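PDB 3NRG: TetR family transcriptional regulator from Chloroflexus aurantiacus, which probably binds DNA at cis-regulatory sites through a helix-turn-helix motif and acts as a transcription factor of the TetR family. Local coordinates for residues K57-I65 with I111-L122. Residues are numbered along the deposited sequence; the frame is centred on the assembly and turned at random.
Sequences KKDCYLYLI and IAYKALYDDVPL
Tyr61 reaches from the first turns of helix 57-78 into the bend of residues 111-122, among Ile111, Ala115, Val120 and Leu122. In this all-helical TetR fold, the helix after the predicted helix-turn-helix meets the end of helix 106-114 and the loop beyond it.

The contact is apolar, with no hydrogen bond between the segments. Tyr61 CG is anti to the backbone N (chi1 -177°), which brings the ring in among residues 111-122. The Val120 side chain crosses that of Tyr61 at about a right angle, its CB 3.6 Å from Tyr61 CE2. Leu122 meets the ring edge, near its plane, with CG 3.7 Å from Tyr61 CE2. Ile111 passes on another side, CG2 3.9 Å from Tyr61 CE1. Tyr61 OH lies 3.4 Å from Ala115 CB and also against Val120 CG1. Replaced by an alanine, Tyr61 would give up its ring, which would probably leave a gap between Ile111, Val120 and Leu122.

Ile65 CG1 lies over one face of the same ring, offset to the rim. Its CD1 packs 3.8 Å from Ile111 CG2. Leu62 and Leu122 run past each other in opposite directions, Leu62 CD1 3.9 Å from Leu122 CD2. Tyr31 meets the Tyr61 ring edge-to-face and touches Pro121.

Lys58 meets the loop through its stem, CG packing near Pro121. Its amine turns to salt bridges with Asp56 and Asp59. Lys58 NZ lies 3.0 Å from Asp59 OD1, 39° out of the carboxylate plane.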
loop_
_atom_site.group_PDB
_atom_site.type_symbol
_atom_site.label_atom_id
_atom_site.label_comp_id
_atom_site.label_asym_id
_atom_site.label_seq_id
_atom_site.Cartn_x
_atom_site.Cartn_y
_atom_site.Cartn_z
ATOM N N LYS A 57 2.090 -21.904 -2.712
ATOM C CA LYS A 57 2.377 -20.639 -2.022
ATOM C C LYS A 57 2.134 -19.433 -2.957
ATOM O O LYS A 57 1.623 -18.406 -2.509
ATOM C CB LYS A 57 3.823 -20.640 -1.487
ATOM C CG LYS A 57 4.161 -19.454 -0.579
ATOM C CD LYS A 57 5.446 -19.688 0.238
ATOM C CE LYS A 57 6.707 -19.691 -0.598
ATOM N NZ LYS A 57 7.921 -19.834 0.244
ATOM N N LYS A 58 2.457 -19.598 -4.270
ATOM C CA LYS A 58 2.273 -18.585 -5.319
ATOM C C LYS A 58 0.816 -18.098 -5.395
ATOM O O LYS A 58 0.576 -16.885 -5.379
ATOM C CB LYS A 58 2.729 -19.150 -6.684
ATOM C CG LYS A 58 2.565 -18.181 -7.860
ATOM C CD LYS A 58 2.824 -18.858 -9.211
ATOM C CE LYS A 58 1.576 -19.452 -9.833
ATOM N NZ LYS A 58 1.171 -20.727 -9.179
ATOM N N ASP A 59 -0.157 -19.050 -5.465
ATOM C CA ASP A 59 -1.588 -18.733 -5.540
ATOM C C ASP A 59 -2.065 -17.973 -4.310
ATOM O O ASP A 59 -2.883 -17.051 -4.434
ATOM C CB ASP A 59 -2.423 -20.009 -5.746
ATOM C CG ASP A 59 -2.282 -20.640 -7.125
ATOM O OD1 ASP A 59 -1.475 -20.124 -7.939
ATOM O OD2 ASP A 59 -2.983 -21.640 -7.393
ATOM N N CYS A 60 -1.524 -18.330 -3.123
ATOM C CA CYS A 60 -1.859 -17.660 -1.865
ATOM C C CYS A 60 -1.343 -16.216 -1.858
ATOM O O CYS A 60 -2.072 -15.309 -1.466
ATOM C CB CYS A 60 -1.330 -18.452 -0.673
ATOM S SG CYS A 60 -1.879 -17.828 0.932
ATOM N N TYR A 61 -0.102 -16.003 -2.339
ATOM C CA TYR A 61 0.502 -14.676 -2.432
ATOM C C TYR A 61 -0.259 -13.770 -3.411
ATOM O O TYR A 61 -0.464 -12.590 -3.118
ATOM C CB TYR A 61 1.981 -14.779 -2.831
ATOM C CG TYR A 61 2.684 -13.439 -2.867
ATOM C CD1 TYR A 61 3.078 -12.806 -1.692
ATOM C CD2 TYR A 61 2.954 -12.802 -4.076
ATOM C CE1 TYR A 61 3.713 -11.567 -1.717
ATOM C CE2 TYR A 61 3.596 -11.566 -4.114
ATOM C CZ TYR A 61 3.971 -10.948 -2.929
ATOM O OH TYR A 61 4.601 -9.728 -2.950
ATOM N N LEU A 62 -0.675 -14.322 -4.570
ATOM C CA LEU A 62 -1.447 -13.589 -5.579
ATOM C C LEU A 62 -2.789 -13.136 -5.018
ATOM O O LEU A 62 -3.224 -12.017 -5.299
ATOM C CB LEU A 62 -1.669 -14.458 -6.828
ATOM C CG LEU A 62 -0.750 -14.181 -8.018
ATOM C CD1 LEU A 62 0.665 -14.692 -7.760
ATOM C CD2 LEU A 62 -1.292 -14.822 -9.276
ATOM N N TYR A 63 -3.451 -14.009 -4.221
ATOM C CA TYR A 63 -4.731 -13.700 -3.577
ATOM C C TYR A 63 -4.579 -12.511 -2.607
ATOM O O TYR A 63 -5.418 -11.610 -2.601
ATOM C CB TYR A 63 -5.278 -14.950 -2.846
ATOM C CG TYR A 63 -6.449 -14.673 -1.924
ATOM C CD1 TYR A 63 -7.729 -14.470 -2.432
ATOM C CD2 TYR A 63 -6.289 -14.672 -0.542
ATOM C CE1 TYR A 63 -8.814 -14.225 -1.589
ATOM C CE2 TYR A 63 -7.365 -14.425 0.312
ATOM C CZ TYR A 63 -8.628 -14.210 -0.217
ATOM O OH TYR A 63 -9.695 -13.980 0.618
ATOM N N LEU A 64 -3.492 -12.504 -1.818
ATOM C CA LEU A 64 -3.215 -11.441 -0.858
ATOM C C LEU A 64 -2.873 -10.110 -1.552
ATOM O O LEU A 64 -3.277 -9.048 -1.067
ATOM C CB LEU A 64 -2.086 -11.860 0.098
ATOM C CG LEU A 64 -2.367 -13.081 0.987
ATOM C CD1 LEU A 64 -1.136 -13.516 1.677
ATOM C CD2 LEU A 64 -3.463 -12.795 2.005
ATOM N N ILE A 65 -2.147 -10.171 -2.695
ATOM C CA ILE A 65 -1.799 -8.983 -3.492
ATOM C C ILE A 65 -3.067 -8.375 -4.131
ATOM O O ILE A 65 -3.265 -7.153 -4.069
ATOM C CB ILE A 65 -0.678 -9.322 -4.544
ATOM C CG1 ILE A 65 0.717 -9.467 -3.868
ATOM C CG2 ILE A 65 -0.641 -8.303 -5.712
ATOM C CD1 ILE A 65 1.323 -8.142 -3.258
ATOM N N ILE A 111 2.724 -6.091 2.653
ATOM C CA ILE A 111 2.878 -7.123 1.617
ATOM C C ILE A 111 3.068 -6.456 0.227
ATOM O O ILE A 111 3.967 -6.839 -0.525
ATOM C CB ILE A 111 1.679 -8.127 1.644
ATOM C CG1 ILE A 111 1.666 -8.933 2.968
ATOM C CG2 ILE A 111 1.710 -9.065 0.425
ATOM C CD1 ILE A 111 0.314 -9.587 3.310
ATOM N N ALA A 112 2.263 -5.418 -0.069
ATOM C CA ALA A 112 2.356 -4.662 -1.323
ATOM C C ALA A 112 3.673 -3.864 -1.397
ATOM O O ALA A 112 4.246 -3.719 -2.481
ATOM C CB ALA A 112 1.164 -3.726 -1.458
ATOM N N TYR A 113 4.155 -3.363 -0.233
ATOM C CA TYR A 113 5.404 -2.607 -0.138
ATOM C C TYR A 113 6.613 -3.502 -0.416
ATOM O O TYR A 113 7.531 -3.078 -1.127
ATOM C CB TYR A 113 5.526 -1.942 1.246
ATOM C CG TYR A 113 6.822 -1.180 1.458
ATOM C CD1 TYR A 113 6.997 0.097 0.934
ATOM C CD2 TYR A 113 7.839 -1.702 2.255
ATOM C CE1 TYR A 113 8.181 0.808 1.137
ATOM C CE2 TYR A 113 9.025 -0.998 2.471
ATOM C CZ TYR A 113 9.190 0.258 1.913
ATOM O OH TYR A 113 10.353 0.954 2.130
ATOM N N LYS A 114 6.620 -4.746 0.150
ATOM C CA LYS A 114 7.724 -5.687 -0.051
ATOM C C LYS A 114 7.827 -6.134 -1.516
ATOM O O LYS A 114 8.924 -6.396 -1.996
ATOM C CB LYS A 114 7.589 -6.904 0.881
ATOM C CG LYS A 114 8.055 -6.648 2.312
ATOM C CD LYS A 114 8.119 -7.950 3.111
ATOM C CE LYS A 114 8.802 -7.767 4.442
ATOM N NZ LYS A 114 9.000 -9.057 5.138
ATOM N N ALA A 115 6.677 -6.180 -2.240
ATOM C CA ALA A 115 6.629 -6.579 -3.656
ATOM C C ALA A 115 7.455 -5.637 -4.557
ATOM O O ALA A 115 7.871 -6.039 -5.645
ATOM C CB ALA A 115 5.184 -6.628 -4.136
ATOM N N LEU A 116 7.692 -4.387 -4.093
ATOM C CA LEU A 116 8.492 -3.396 -4.820
ATOM C C LEU A 116 9.984 -3.767 -4.854
ATOM O O LEU A 116 10.698 -3.334 -5.762
ATOM C CB LEU A 116 8.345 -2.009 -4.173
ATOM C CG LEU A 116 6.983 -1.336 -4.274
ATOM C CD1 LEU A 116 6.875 -0.210 -3.282
ATOM C CD2 LEU A 116 6.715 -0.838 -5.684
ATOM N N TYR A 117 10.464 -4.517 -3.839
ATOM C CA TYR A 117 11.888 -4.825 -3.697
ATOM C C TYR A 117 12.204 -6.323 -3.764
ATOM O O TYR A 117 13.196 -6.712 -4.384
ATOM C CB TYR A 117 12.442 -4.215 -2.385
ATOM C CG TYR A 117 12.046 -2.765 -2.170
ATOM C CD1 TYR A 117 12.701 -1.734 -2.838
ATOM C CD2 TYR A 117 11.008 -2.426 -1.307
ATOM C CE1 TYR A 117 12.319 -0.405 -2.672
ATOM C CE2 TYR A 117 10.620 -1.099 -1.127
ATOM C CZ TYR A 117 11.283 -0.090 -1.809
ATOM O OH TYR A 117 10.910 1.217 -1.629
ATOM N N ASP A 118 11.391 -7.154 -3.096
ATOM C CA ASP A 118 11.629 -8.594 -3.004
ATOM C C ASP A 118 11.322 -9.362 -4.297
ATOM O O ASP A 118 10.450 -8.955 -5.069
ATOM C CB ASP A 118 10.858 -9.194 -1.809
ATOM C CG ASP A 118 11.299 -8.667 -0.441
ATOM O OD1 ASP A 118 12.255 -7.848 -0.393
ATOM O OD2 ASP A 118 10.689 -9.071 0.577
ATOM N N ASP A 119 12.040 -10.492 -4.519
ATOM C CA ASP A 119 11.823 -11.359 -5.683
ATOM C C ASP A 119 10.568 -12.192 -5.448
ATOM O O ASP A 119 10.636 -13.282 -4.867
ATOM C CB ASP A 119 13.058 -12.264 -5.941
ATOM C CG ASP A 119 13.018 -13.052 -7.255
ATOM O OD1 ASP A 119 11.945 -13.622 -7.580
ATOM O OD2 ASP A 119 14.081 -13.179 -7.904
ATOM N N VAL A 120 9.414 -11.655 -5.854
ATOM C CA VAL A 120 8.125 -12.315 -5.659
ATOM C C VAL A 120 7.544 -12.827 -6.989
ATOM O O VAL A 120 7.774 -12.216 -8.035
ATOM C CB VAL A 120 7.122 -11.424 -4.872
ATOM C CG1 VAL A 120 7.576 -11.237 -3.424
ATOM C CG2 VAL A 120 6.913 -10.075 -5.559
ATOM N N PRO A 121 6.834 -13.979 -6.987
ATOM C CA PRO A 121 6.318 -14.509 -8.251
ATOM C C PRO A 121 4.960 -13.931 -8.628
ATOM O O PRO A 121 3.922 -14.507 -8.303
ATOM C CB PRO A 121 6.267 -16.017 -8.006
ATOM C CG PRO A 121 6.109 -16.159 -6.519
ATOM C CD PRO A 121 6.494 -14.863 -5.852
ATOM N N LEU A 122 4.972 -12.785 -9.314
ATOM C CA LEU A 122 3.752 -12.131 -9.771
ATOM C C LEU A 122 3.715 -12.085 -11.299
ATOM O O LEU A 122 4.769 -11.963 -11.932
ATOM C CB LEU A 122 3.646 -10.702 -9.193
ATOM C CG LEU A 122 3.328 -10.596 -7.692
ATOM C CD1 LEU A 122 3.543 -9.189 -7.198
ATOM C CD2 LEU A 122 1.889 -11.059 -7.382
#